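Local coordinates for protein hydrazine synthase subunit beta (Candidatus Kuenenia stuttgartiensis, PDB 5C2V) that forms part of the complex that condenses nitric oxide with ammonium to make hydrazine, and may modulate passage of the hydroxylamine intermediate between the partner subunits' active sites, at residues G1-Q4 and G5-V8; T19-P22 and D23-L27; F39-A42 and R43-K46; C326-D330 and G331-Y335; A336-F340 and S341-T345. All blocks are in the same frame, centred on the assembly; numbering follows the deposited sequence.

Contact 1 of 5, residues G1-Q4 and G5-V8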
loop_
_atom_site.group_PDB
_atom_site.type_symbol
_atom_site.label_atom_id
_atom_site.label_comp_id
_atom_site.label_asym_id
_atom_site.label_seq_id
_atom_site.Cartn_x
_atom_site.Cartn_y
_atom_site.Cartn_z
ATOM N N GLY B 1 40.003 -35.505 -42.718
ATOM C CA GLY B 1 39.778 -35.776 -41.310
ATOM C C GLY B 1 38.395 -36.335 -41.040
ATOM O O GLY B 1 37.488 -36.188 -41.858
ATOM N N TYR B 2 38.231 -36.969 -39.884
ATOM C CA TYR B 2 36.975 -37.628 -39.545
ATOM C C TYR B 2 36.183 -36.873 -38.485
ATOM O O TYR B 2 36.755 -36.307 -37.552
ATOM C CB TYR B 2 37.242 -39.053 -39.059
ATOM C CG TYR B 2 37.857 -39.948 -40.107
ATOM C CD1 TYR B 2 37.327 -40.011 -41.388
ATOM C CD2 TYR B 2 38.976 -40.718 -39.822
ATOM C CE1 TYR B 2 37.887 -40.824 -42.352
ATOM C CE2 TYR B 2 39.544 -41.532 -40.779
ATOM C CZ TYR B 2 38.997 -41.580 -42.043
ATOM O OH TYR B 2 39.561 -42.392 -43.000
ATOM N N ILE B 3 34.863 -36.869 -38.638
ATOM C CA ILE B 3 33.979 -36.345 -37.607
ATOM C C ILE B 3 34.040 -37.276 -36.405
ATOM O O ILE B 3 34.018 -38.499 -36.552
ATOM C CB ILE B 3 32.527 -36.203 -38.108
ATOM C CG1 ILE B 3 32.435 -35.076 -39.139
ATOM C CG2 ILE B 3 31.574 -35.929 -36.952
ATOM C CD1 ILE B 3 31.026 -34.772 -39.590
ATOM N N GLN B 4 34.128 -36.681 -35.220
ATOM C CA GLN B 4 34.368 -37.414 -33.985
ATOM C C GLN B 4 33.371 -38.557 -33.756
ATOM O O GLN B 4 32.158 -38.365 -33.837
ATOM C CB GLN B 4 34.334 -36.442 -32.804
ATOM C CG GLN B 4 34.498 -37.124 -31.473
ATOM C CD GLN B 4 33.179 -37.395 -30.796
ATOM O OE1 GLN B 4 32.195 -36.685 -31.011
ATOM N NE2 GLN B 4 33.130 -38.472 -30.024
ATOM N N GLY B 5 33.899 -39.746 -33.471
ATOM C CA GLY B 5 33.079 -40.918 -33.215
ATOM C C GLY B 5 32.544 -41.581 -34.472
ATOM O O GLY B 5 31.773 -42.539 -34.400
ATOM N N THR B 6 32.955 -41.070 -35.630
ATOM C CA THR B 6 32.451 -41.566 -36.907
ATOM C C THR B 6 33.572 -41.934 -37.876
ATOM O O THR B 6 34.723 -41.533 -37.699
ATOM C CB THR B 6 31.551 -40.528 -37.602
ATOM O OG1 THR B 6 32.363 -39.478 -38.142
ATOM C CG2 THR B 6 30.541 -39.940 -36.627
ATOM N N HIS B 7 33.222 -42.711 -38.896
ATOM C CA HIS B 7 34.143 -43.020 -39.984
ATOM C C HIS B 7 33.926 -42.092 -41.180
ATOM O O HIS B 7 34.580 -42.237 -42.213
ATOM C CB HIS B 7 34.001 -44.484 -40.401
ATOM C CG HIS B 7 34.469 -45.451 -39.358
ATOM N ND1 HIS B 7 35.752 -45.446 -38.862
ATOM C CD2 HIS B 7 33.820 -46.449 -38.710
ATOM C CE1 HIS B 7 35.880 -46.397 -37.956
ATOM N NE2 HIS B 7 34.718 -47.023 -37.847
ATOM N N VAL B 8 33.002 -41.146 -41.037
ATOM C CA VAL B 8 32.713 -40.184 -42.098
ATOM C C VAL B 8 33.786 -39.099 -42.175
ATOM O O VAL B 8 34.158 -38.507 -41.162
ATOM C CB VAL B 8 31.339 -39.518 -41.899
ATOM C CG1 VAL B 8 30.993 -38.649 -43.098
ATOM C CG2 VAL B 8 30.265 -40.571 -41.675
#
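A type II beta turn from Ile3 to Thr6 folds the amino-terminal residues back on themselves ahead of the first propeller strand, 15-20. It closes through the backbone bond from Thr6 N to Ile3 O, 2.9 Å long. Gly5 occupies the third corner with a positive phi of 79°, a conformation that glycine adopts readily. The Thr6 side chain may reinforce the closure: chi1 of 74° sets OG1 between its own N and carbonyl carbon, from where it reaches back to Ile3 O as a second donor, although the modelled length of that bond is too short to be trusted. One step outward, Ile3 N donates to Val8 O at 3.1 Å in a nearly linear bond (160°). The same oxygen receives a CA-H...O contact from Tyr2 CA at 3.4 Å. It also lies at the edge of the Tyr2 ring, near the ring plane, with CD1 3.5 Å from Val8 O. Further along that ring, CE1 comes within 3.6 Å of His7 O, which stands oblique to it. The Gln4 side chain leaves the turn and bends at chi2, and its NE2 is hydrogen-bonded to Arg70 O of the gamma subunit. The backbone bonds of Ile3 N and O fix the peptide units around it, so this irregular segment probably keeps a defined shape where Ile3 and Val8 pack on Val43 of the gamma subunit.

Contact 2 of 5, residues T19-P22 and D23-L27; sequences TMSP and DGSTL
With chi1 at 57°, Ser21 OG leans back over its own backbone and across the hairpin toward the amides of Ser25 and Thr26. This is the Ser-Pro-Asp-Gly turn that joins strands 15-20 and 26-31 in the first blade of the beta-propeller, a type I turn running from Ser21 to Gly24. The hydroxyl oxygen accepts Thr26 N at 3.1 Å, and Ser25 N bonds weakly to the same Ser21 OG. The one hydroxyl oxygen thereby serves two successive amides, while Ser21 O is engaged by Gly24 N from well above its carbonyl plane. In the return direction Ser21 N donates to Thr26 O at 3.0 Å, in a bond bent only to 164°. Gly24 leaves the turn with a positive phi. Where strand 15-20 ends and strand 26-31 begins, Met20 and Leu27 form an antiparallel non-hydrogen-bonded pair whose side chains share one face of the sheet, against Tyr335 of strand 333-338. Met20 is extended along its whole length. Its CG meets Leu27 CD2 at 3.7 Å, its SD lies 4.0 Å from that same Leu27 methyl, and its terminal CE comes to rest beside Gly24 O.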
loop_
_atom_site.group_PDB
_atom_site.type_symbol
_atom_site.label_atom_id
_atom_site.label_comp_id
_atom_site.label_asym_id
_atom_site.label_seq_id
_atom_site.Cartn_x
_atom_site.Cartn_y
_atom_site.Cartn_z
ATOM N N THR B 19 44.356 -21.647 -27.152
ATOM C CA THR B 19 45.199 -21.099 -26.099
ATOM C C THR B 19 46.146 -20.073 -26.701
ATOM O O THR B 19 46.130 -19.837 -27.909
ATOM C CB THR B 19 46.006 -22.194 -25.374
ATOM O OG1 THR B 19 46.751 -21.611 -24.299
ATOM C CG2 THR B 19 46.964 -22.880 -26.337
ATOM N N MET B 20 46.977 -19.466 -25.862
ATOM C CA MET B 20 47.859 -18.404 -26.325
ATOM C C MET B 20 49.205 -18.455 -25.616
ATOM O O MET B 20 49.288 -18.826 -24.445
ATOM C CB MET B 20 47.196 -17.042 -26.111
ATOM C CG MET B 20 47.736 -15.930 -26.990
ATOM S SD MET B 20 46.853 -14.383 -26.710
ATOM C CE MET B 20 47.145 -13.538 -28.259
ATOM N N SER B 21 50.259 -18.088 -26.338
ATOM C CA SER B 21 51.596 -18.032 -25.764
ATOM C C SER B 21 51.641 -16.989 -24.652
ATOM O O SER B 21 50.961 -15.967 -24.734
ATOM C CB SER B 21 52.633 -17.715 -26.844
ATOM O OG SER B 21 52.332 -16.497 -27.501
ATOM N N PRO B 22 52.437 -17.249 -23.604
ATOM C CA PRO B 22 52.563 -16.334 -22.462
ATOM C C PRO B 22 53.077 -14.951 -22.860
ATOM O O PRO B 22 52.907 -13.996 -22.102
ATOM C CB PRO B 22 53.566 -17.047 -21.545
ATOM C CG PRO B 22 54.262 -18.035 -22.421
ATOM C CD PRO B 22 53.247 -18.466 -23.423
ATOM N N ASP B 23 53.698 -14.851 -24.031
ATOM C CA ASP B 23 54.132 -13.563 -24.558
ATOM C C ASP B 23 53.045 -12.950 -25.440
ATOM O O ASP B 23 53.177 -11.820 -25.911
ATOM C CB ASP B 23 55.437 -13.717 -25.342
ATOM C CG ASP B 23 55.373 -14.829 -26.369
ATOM O OD1 ASP B 23 55.616 -15.998 -25.998
ATOM O OD2 ASP B 23 55.082 -14.535 -27.548
ATOM N N GLY B 24 51.973 -13.708 -25.655
ATOM C CA GLY B 24 50.794 -13.215 -26.347
ATOM C C GLY B 24 50.925 -12.981 -27.840
ATOM O O GLY B 24 50.096 -12.291 -28.433
ATOM N N SER B 25 51.970 -13.528 -28.454
ATOM C CA SER B 25 52.171 -13.346 -29.889
ATOM C C SER B 25 51.566 -14.447 -30.763
ATOM O O SER B 25 51.500 -14.298 -31.983
ATOM C CB SER B 25 53.667 -13.236 -30.192
ATOM O OG SER B 25 54.346 -14.427 -29.831
ATOM N N THR B 26 51.119 -15.543 -30.156
ATOM C CA THR B 26 50.679 -16.692 -30.947
ATOM C C THR B 26 49.489 -17.447 -30.350
ATOM O O THR B 26 49.437 -17.701 -29.147
ATOM C CB THR B 26 51.842 -17.688 -31.155
ATOM O OG1 THR B 26 52.999 -16.984 -31.622
ATOM C CG2 THR B 26 51.465 -18.756 -32.172
ATOM N N LEU B 27 48.543 -17.806 -31.212
ATOM C CA LEU B 27 47.393 -18.618 -30.837
ATOM C C LEU B 27 47.518 -20.030 -31.403
ATOM O O LEU B 27 47.895 -20.215 -32.564
ATOM C CB LEU B 27 46.097 -17.972 -31.330
ATOM C CG LEU B 27 45.688 -16.658 -30.665
ATOM C CD1 LEU B 27 44.703 -15.901 -31.539
ATOM C CD2 LEU B 27 45.088 -16.931 -29.297
#

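Contact 3 of 5, residues F39-A42 and R43-K46; sequences FVDA and RTQK
An Asx motif led by Asp41 shapes the tight loop of the hairpin between strands 36-41 and 46-52, an acidic side chain accepting from the amide and hydroxyl of Thr44, three positions on. Asp41 CG is anti to the backbone N (chi1 -174°), which carries the carboxylate over the loop. There OD2 uses its anti lone pair for Thr44 N, 3.0 Å away at 159°. Thr44 OG1 donates to the same Asp41 OD2 at 3.2 Å, from the anti side but 29° out of the carboxylate plane, and the two side chains cross at about a right angle. Arg43 N adds a weak third bond to this oxygen, so the carboxylate is probably stabilised in its charged form and fixed in rotation. Gln45 turns the chain with positive phi and psi, its N bonding weakly to Asp41 O. Beyond it, Asp41 N donates to Lys46 O at 3.1 Å. The Gln45 side chain leaves the loop and its OE1 is hydrogen-bonded to Ser7 OG of the gamma subunit. In the strand, Val40 packs on Leu27 and Ile29 of strand 26-31 and on Ile9 of the gamma subunit, while Phe39 sets its ring edge-to-face with Phe28 and touches Val51 of strand 46-52.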
loop_
_atom_site.group_PDB
_atom_site.type_symbol
_atom_site.label_atom_id
_atom_site.label_comp_id
_atom_site.label_asym_id
_atom_site.label_seq_id
_atom_site.Cartn_x
_atom_site.Cartn_y
_atom_site.Cartn_z
ATOM N N PHE B 39 48.351 -22.606 -36.189
ATOM C CA PHE B 39 49.094 -21.503 -35.590
ATOM C C PHE B 39 48.607 -20.175 -36.156
ATOM O O PHE B 39 48.487 -20.021 -37.371
ATOM C CB PHE B 39 50.600 -21.647 -35.838
ATOM C CG PHE B 39 51.259 -22.750 -35.050
ATOM C CD1 PHE B 39 50.512 -23.640 -34.294
ATOM C CD2 PHE B 39 52.638 -22.887 -35.062
ATOM C CE1 PHE B 39 51.128 -24.649 -33.576
ATOM C CE2 PHE B 39 53.258 -23.891 -34.345
ATOM C CZ PHE B 39 52.503 -24.772 -33.600
ATOM N N VAL B 40 48.323 -19.216 -35.279
ATOM C CA VAL B 40 47.880 -17.896 -35.723
ATOM C C VAL B 40 48.705 -16.787 -35.074
ATOM O O VAL B 40 48.919 -16.794 -33.866
ATOM C CB VAL B 40 46.385 -17.664 -35.408
ATOM C CG1 VAL B 40 45.954 -16.273 -35.848
ATOM C CG2 VAL B 40 45.526 -18.722 -36.085
ATOM N N ASP B 41 49.172 -15.836 -35.876
ATOM C CA ASP B 41 49.881 -14.683 -35.332
ATOM C C ASP B 41 48.875 -13.688 -34.762
ATOM O O ASP B 41 47.933 -13.291 -35.442
ATOM C CB ASP B 41 50.751 -14.018 -36.401
ATOM C CG ASP B 41 51.620 -12.910 -35.837
ATOM O OD1 ASP B 41 52.658 -13.226 -35.218
ATOM O OD2 ASP B 41 51.267 -11.725 -36.013
ATOM N N ALA B 42 49.081 -13.293 -33.509
ATOM C CA ALA B 42 48.131 -12.440 -32.800
ATOM C C ALA B 42 48.000 -11.053 -33.424
ATOM O O ALA B 42 46.906 -10.491 -33.481
ATOM C CB ALA B 42 48.537 -12.316 -31.341
ATOM N N ARG B 43 49.119 -10.508 -33.889
ATOM C CA ARG B 43 49.144 -9.144 -34.402
ATOM C C ARG B 43 48.567 -9.038 -35.817
ATOM O O ARG B 43 47.838 -8.092 -36.121
ATOM C CB ARG B 43 50.576 -8.596 -34.364
ATOM C CG ARG B 43 51.126 -8.411 -32.949
ATOM C CD ARG B 43 52.557 -7.895 -32.958
ATOM N NE ARG B 43 53.093 -7.688 -31.614
ATOM C CZ ARG B 43 53.648 -8.638 -30.869
ATOM N NH1 ARG B 43 53.755 -9.875 -31.335
ATOM N NH2 ARG B 43 54.105 -8.349 -29.657
ATOM N N THR B 44 48.902 -9.991 -36.683
ATOM C CA THR B 44 48.390 -9.979 -38.053
ATOM C C THR B 44 47.097 -10.775 -38.250
ATOM O O THR B 44 46.463 -10.670 -39.302
ATOM C CB THR B 44 49.439 -10.525 -39.043
ATOM O OG1 THR B 44 49.680 -11.913 -38.773
ATOM C CG2 THR B 44 50.741 -9.749 -38.930
ATOM N N GLN B 45 46.705 -11.548 -37.238
ATOM C CA GLN B 45 45.555 -12.456 -37.331
ATOM C C GLN B 45 45.597 -13.288 -38.610
ATOM O O GLN B 45 44.614 -13.384 -39.346
ATOM C CB GLN B 45 44.242 -11.675 -37.239
ATOM C CG GLN B 45 44.036 -11.018 -35.885
ATOM C CD GLN B 45 42.721 -10.275 -35.781
ATOM O OE1 GLN B 45 42.055 -10.018 -36.784
ATOM N NE2 GLN B 45 42.337 -9.925 -34.558
ATOM N N LYS B 46 46.754 -13.891 -38.854
ATOM C CA LYS B 46 47.017 -14.637 -40.077
ATOM C C LYS B 46 47.436 -16.059 -39.728
ATOM O O LYS B 46 48.107 -16.274 -38.718
ATOM C CB LYS B 46 48.103 -13.924 -40.886
ATOM C CG LYS B 46 48.665 -14.686 -42.072
ATOM C CD LYS B 46 49.730 -13.859 -42.791
ATOM C CE LYS B 46 50.457 -12.926 -41.829
ATOM N NZ LYS B 46 51.087 -11.768 -42.519
#

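Contact 4 of 5, residues C326-D330 and G331-Y335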
loop_
_atom_site.group_PDB
_atom_site.type_symbol
_atom_site.label_atom_id
_atom_site.label_comp_id
_atom_site.label_asym_id
_atom_site.label_seq_id
_atom_site.Cartn_x
_atom_site.Cartn_y
_atom_site.Cartn_z
ATOM N N CYS B 326 40.066 -17.942 -24.743
ATOM C CA CYS B 326 41.339 -17.597 -24.114
ATOM C C CYS B 326 41.579 -16.091 -24.139
ATOM O O CYS B 326 40.963 -15.368 -24.919
ATOM C CB CYS B 326 42.498 -18.327 -24.799
ATOM S SG CYS B 326 42.870 -17.754 -26.472
ATOM N N LEU B 327 42.481 -15.624 -23.282
ATOM C CA LEU B 327 42.762 -14.196 -23.169
ATOM C C LEU B 327 44.207 -13.851 -23.500
ATOM O O LEU B 327 45.111 -14.671 -23.333
ATOM C CB LEU B 327 42.441 -13.701 -21.757
ATOM C CG LEU B 327 40.976 -13.524 -21.363
ATOM C CD1 LEU B 327 40.878 -13.234 -19.880
ATOM C CD2 LEU B 327 40.343 -12.405 -22.166
ATOM N N SER B 328 44.415 -12.626 -23.967
ATOM C CA SER B 328 45.756 -12.078 -24.111
ATOM C C SER B 328 46.279 -11.726 -22.720
ATOM O O SER B 328 45.491 -11.428 -21.823
ATOM C CB SER B 328 45.746 -10.848 -25.023
ATOM O OG SER B 328 44.913 -9.829 -24.499
ATOM N N PRO B 329 47.609 -11.770 -22.530
ATOM C CA PRO B 329 48.198 -11.509 -21.210
ATOM C C PRO B 329 47.852 -10.131 -20.641
ATOM O O PRO B 329 47.889 -9.956 -19.424
ATOM C CB PRO B 329 49.708 -11.626 -21.468
ATOM C CG PRO B 329 49.869 -11.498 -22.948
ATOM C CD PRO B 329 48.636 -12.103 -23.531
ATOM N N ASP B 330 47.520 -9.174 -21.503
ATOM C CA ASP B 330 47.103 -7.853 -21.040
ATOM C C ASP B 330 45.602 -7.811 -20.747
ATOM O O ASP B 330 45.107 -6.867 -20.129
ATOM C CB ASP B 330 47.481 -6.778 -22.065
ATOM C CG ASP B 330 46.968 -7.086 -23.461
ATOM O OD1 ASP B 330 46.152 -8.019 -23.614
ATOM O OD2 ASP B 330 47.380 -6.387 -24.411
ATOM N N GLY B 331 44.889 -8.841 -21.191
ATOM C CA GLY B 331 43.472 -8.983 -20.908
ATOM C C GLY B 331 42.553 -8.075 -21.705
ATOM O O GLY B 331 41.369 -7.956 -21.388
ATOM N N LYS B 332 43.085 -7.439 -22.741
ATOM C CA LYS B 332 42.287 -6.520 -23.548
ATOM C C LYS B 332 41.609 -7.207 -24.733
ATOM O O LYS B 332 40.800 -6.594 -25.430
ATOM C CB LYS B 332 43.153 -5.355 -24.038
ATOM C CG LYS B 332 44.325 -5.037 -23.126
ATOM C CD LYS B 332 44.731 -3.572 -23.222
ATOM C CE LYS B 332 45.014 -3.160 -24.657
ATOM N NZ LYS B 332 45.423 -1.731 -24.750
ATOM N N PHE B 333 41.932 -8.478 -24.955
ATOM C CA PHE B 333 41.330 -9.230 -26.053
ATOM C C PHE B 333 40.977 -10.663 -25.661
ATOM O O PHE B 333 41.752 -11.347 -24.992
ATOM C CB PHE B 333 42.261 -9.241 -27.267
ATOM C CG PHE B 333 42.442 -7.893 -27.905
ATOM C CD1 PHE B 333 41.462 -7.368 -28.730
ATOM C CD2 PHE B 333 43.592 -7.153 -27.684
ATOM C CE1 PHE B 333 41.622 -6.129 -29.319
ATOM C CE2 PHE B 333 43.758 -5.913 -28.272
ATOM C CZ PHE B 333 42.771 -5.401 -29.090
ATOM N N CYS B 334 39.799 -11.106 -26.089
ATOM C CA CYS B 334 39.327 -12.458 -25.818
ATOM C C CYS B 334 39.027 -13.198 -27.116
ATOM O O CYS B 334 38.279 -12.708 -27.959
ATOM C CB CYS B 334 38.079 -12.425 -24.934
ATOM S SG CYS B 334 37.403 -14.055 -24.538
ATOM N N TYR B 335 39.606 -14.382 -27.272
ATOM C CA TYR B 335 39.411 -15.170 -28.482
ATOM C C TYR B 335 38.535 -16.386 -28.209
ATOM O O TYR B 335 38.724 -17.086 -27.210
ATOM C CB TYR B 335 40.759 -15.606 -29.057
ATOM C CG TYR B 335 41.708 -14.457 -29.302
ATOM C CD1 TYR B 335 41.679 -13.748 -30.496
ATOM C CD2 TYR B 335 42.630 -14.075 -28.335
ATOM C CE1 TYR B 335 42.543 -12.694 -30.722
ATOM C CE2 TYR B 335 43.498 -13.022 -28.552
ATOM C CZ TYR B 335 43.450 -12.335 -29.747
ATOM O OH TYR B 335 44.312 -11.285 -29.967
#
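Asp330 crosses the side chain of Lys332 at about a right angle, and its atoms can be followed outward one at a time. CB sits 3.8 Å from Lys332 CG. The carboxylate carbon Asp330 CG comes nearer, 3.4 Å from that same Lys332 methylene. One oxygen, OD1, accepts Lys332 N at 3.2 Å in an Asx turn; the bond is almost straight (176°), yet the amide arrives from above the carboxylate plane, 60° out of it. The other oxygen, OD2, lies along the aliphatic part of Lys332, with Asp330 OD2 4.0 Å from CE, while the ammonium NZ stays beyond contact. Ser328 OG is also directed at OD1, in a bond modelled too short for its length to be relied on. That hydroxyl in turn takes a weak bond from Phe333 N, and Ser328 N donates to Phe333 O at 3.1 Å. Gly331, with positive phi, closes the type I turn by its bond to Ser328 O. Past the turn the strands pair regularly. Leu327 CD2 packs on Cys334 CB at 3.6 Å on one face; on the other, Cys326 SG makes an oblique sulfur-aromatic contact with Tyr335, 5.3 Å from the ring centroid. A Ser-Pro-Asp-Gly type I turn like this one recurs between strands in propellers of the YncE kind, and here it joins strands 322-327 and 333-338 of the last blade.

Contact 5 of 5, residues A336-F340 and S341-T345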
loop_
_atom_site.group_PDB
_atom_site.type_symbol
_atom_site.label_atom_id
_atom_site.label_comp_id
_atom_site.label_asym_id
_atom_site.label_seq_id
_atom_site.Cartn_x
_atom_site.Cartn_y
_atom_site.Cartn_z
ATOM N N ALA B 336 37.578 -16.630 -29.101
ATOM C CA ALA B 336 36.657 -17.754 -28.950
ATOM C C ALA B 336 36.699 -18.687 -30.160
ATOM O O ALA B 336 36.489 -18.257 -31.294
ATOM C CB ALA B 336 35.242 -17.246 -28.725
ATOM N N ALA B 337 36.962 -19.966 -29.907
ATOM C CA ALA B 337 37.082 -20.959 -30.972
ATOM C C ALA B 337 35.734 -21.580 -31.333
ATOM O O ALA B 337 35.078 -22.200 -30.498
ATOM C CB ALA B 337 38.070 -22.045 -30.569
ATOM N N ASN B 338 35.344 -21.418 -32.593
ATOM C CA ASN B 338 34.065 -21.894 -33.106
ATOM C C ASN B 338 34.224 -23.091 -34.043
ATOM O O ASN B 338 34.791 -22.974 -35.145
ATOM C CB ASN B 338 33.336 -20.762 -33.826
ATOM C CG ASN B 338 33.343 -19.472 -33.031
ATOM O OD1 ASN B 338 33.216 -19.484 -31.807
ATOM N ND2 ASN B 338 33.508 -18.351 -33.722
ATOM N N TYR B 339 33.705 -24.227 -33.577
ATOM C CA TYR B 339 33.813 -25.527 -34.237
ATOM C C TYR B 339 33.075 -25.612 -35.570
ATOM O O TYR B 339 33.669 -25.950 -36.593
ATOM C CB TYR B 339 33.287 -26.616 -33.288
ATOM C CG TYR B 339 33.208 -28.013 -33.874
ATOM C CD1 TYR B 339 32.042 -28.476 -34.475
ATOM C CD2 TYR B 339 34.291 -28.877 -33.800
ATOM C CE1 TYR B 339 31.968 -29.753 -35.003
ATOM C CE2 TYR B 339 34.226 -30.155 -34.326
ATOM C CZ TYR B 339 33.062 -30.587 -34.925
ATOM O OH TYR B 339 32.993 -31.860 -35.447
ATOM N N PHE B 340 31.780 -25.313 -35.552
ATOM C CA PHE B 340 30.951 -25.467 -36.743
ATOM C C PHE B 340 31.270 -24.414 -37.796
ATOM O O PHE B 340 31.289 -24.705 -38.991
ATOM C CB PHE B 340 29.467 -25.409 -36.375
ATOM C CG PHE B 340 29.018 -26.535 -35.488
ATOM C CD1 PHE B 340 28.896 -27.820 -35.990
ATOM C CD2 PHE B 340 28.713 -26.310 -34.156
ATOM C CE1 PHE B 340 28.487 -28.861 -35.179
ATOM C CE2 PHE B 340 28.300 -27.346 -33.340
ATOM C CZ PHE B 340 28.186 -28.623 -33.853
ATOM N N SER B 341 31.526 -23.190 -37.346
ATOM C CA SER B 341 31.855 -22.099 -38.253
ATOM C C SER B 341 33.318 -22.165 -38.679
ATOM O O SER B 341 33.745 -21.433 -39.573
ATOM C CB SER B 341 31.553 -20.750 -37.601
ATOM O OG SER B 341 30.172 -20.621 -37.312
ATOM N N ASN B 342 34.072 -23.049 -38.028
ATOM C CA ASN B 342 35.491 -23.245 -38.316
ATOM C C ASN B 342 36.296 -21.957 -38.234
ATOM O O ASN B 342 37.088 -21.662 -39.130
ATOM C CB ASN B 342 35.676 -23.868 -39.704
ATOM C CG ASN B 342 35.123 -25.272 -39.793
ATOM O OD1 ASN B 342 35.354 -26.101 -38.914
ATOM N ND2 ASN B 342 34.384 -25.548 -40.861
ATOM N N ASN B 343 36.105 -21.185 -37.168
ATOM C CA ASN B 343 36.806 -19.903 -37.085
ATOM C C ASN B 343 37.020 -19.413 -35.661
ATOM O O ASN B 343 36.681 -20.101 -34.712
ATOM C CB ASN B 343 36.055 -18.836 -37.894
ATOM C CG ASN B 343 34.586 -18.741 -37.523
ATOM O OD1 ASN B 343 34.172 -19.161 -36.445
ATOM N ND2 ASN B 343 33.787 -18.183 -38.426
ATOM N N VAL B 344 37.600 -18.226 -35.517
ATOM C CA VAL B 344 37.844 -17.660 -34.195
ATOM C C VAL B 344 37.311 -16.237 -34.103
ATOM O O VAL B 344 37.633 -15.388 -34.934
ATOM C CB VAL B 344 39.347 -17.660 -33.840
ATOM C CG1 VAL B 344 39.585 -16.930 -32.524
ATOM C CG2 VAL B 344 39.879 -19.086 -33.765
ATOM N N THR B 345 36.488 -15.984 -33.090
ATOM C CA THR B 345 35.945 -14.653 -32.865
ATOM C C THR B 345 36.857 -13.848 -31.946
ATOM O O THR B 345 37.238 -14.310 -30.865
ATOM C CB THR B 345 34.531 -14.713 -32.260
ATOM O OG1 THR B 345 33.644 -15.367 -33.177
ATOM C CG2 THR B 345 34.009 -13.313 -31.973
#
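The amide of Asn338 faces Asn343 across the G1 beta-bulge hairpin of strands 333-338 and 343-348, with the two amide planes almost perpendicular, 82° apart, and both partners of its nitrogen in its own plane. ND2 donates to Asn343 OD1 at 2.9 Å, arriving above the plane of the acceptor, and to Thr345 OG1 at 3.0 Å. At the loop end of the hairpin, Tyr339 CD1 stands over the centre of one face of the Phe340 ring, 3.5 Å above it, while Phe340 CG lies at the edge of the Tyr339 ring. In the bulge, Asn342, with positive phi and psi, and Asn343 both face Asn338. Two backbone bonds join the pair, Asn338 N to Asn343 O at 2.8 Å and Asn343 N to Asn338 O at 3.0 Å. Ala336 pairs likewise with Thr345. The site is buried at the subunit interface. Asn343, Val344 and Thr345 pair antiparallel with a strand of the gamma subunit, which extends the propeller sheet, and Arg44 of that subunit grips the carbonyls of Tyr339 and Phe340. Asn342 OD1 accepts Gly14 N, and its ND2 donates to Ala13 O of the gamma subunit. A chi1 of 52° at Asn343 swings its amide back over the hairpin, bringing OD1 to 3.2 Å from Asn338 CB.

Overall arrangement
Contacts 2 and 4 lie where the first and last propeller blades meet, with Leu27 CD2 3.7 Å from Cys326 SG and their centres about 9 Å apart. Contact 3 sits further out in the first blade, joined to contact 2 by backbone bonds, Leu27 N to Val40 O (2.9 Å) and Ala42 N to Ser25 O (3.0 Å). Contacts 4 and 5 follow one another along strand 333-338. Contact 1 stands apart, its nearest atoms about 5 Å from contact 5. Contacts 1 and 5, like contact 3, reach the gamma subunit, and the side chains of Thr6 and Phe340 each lie about 13 Å from a heme c.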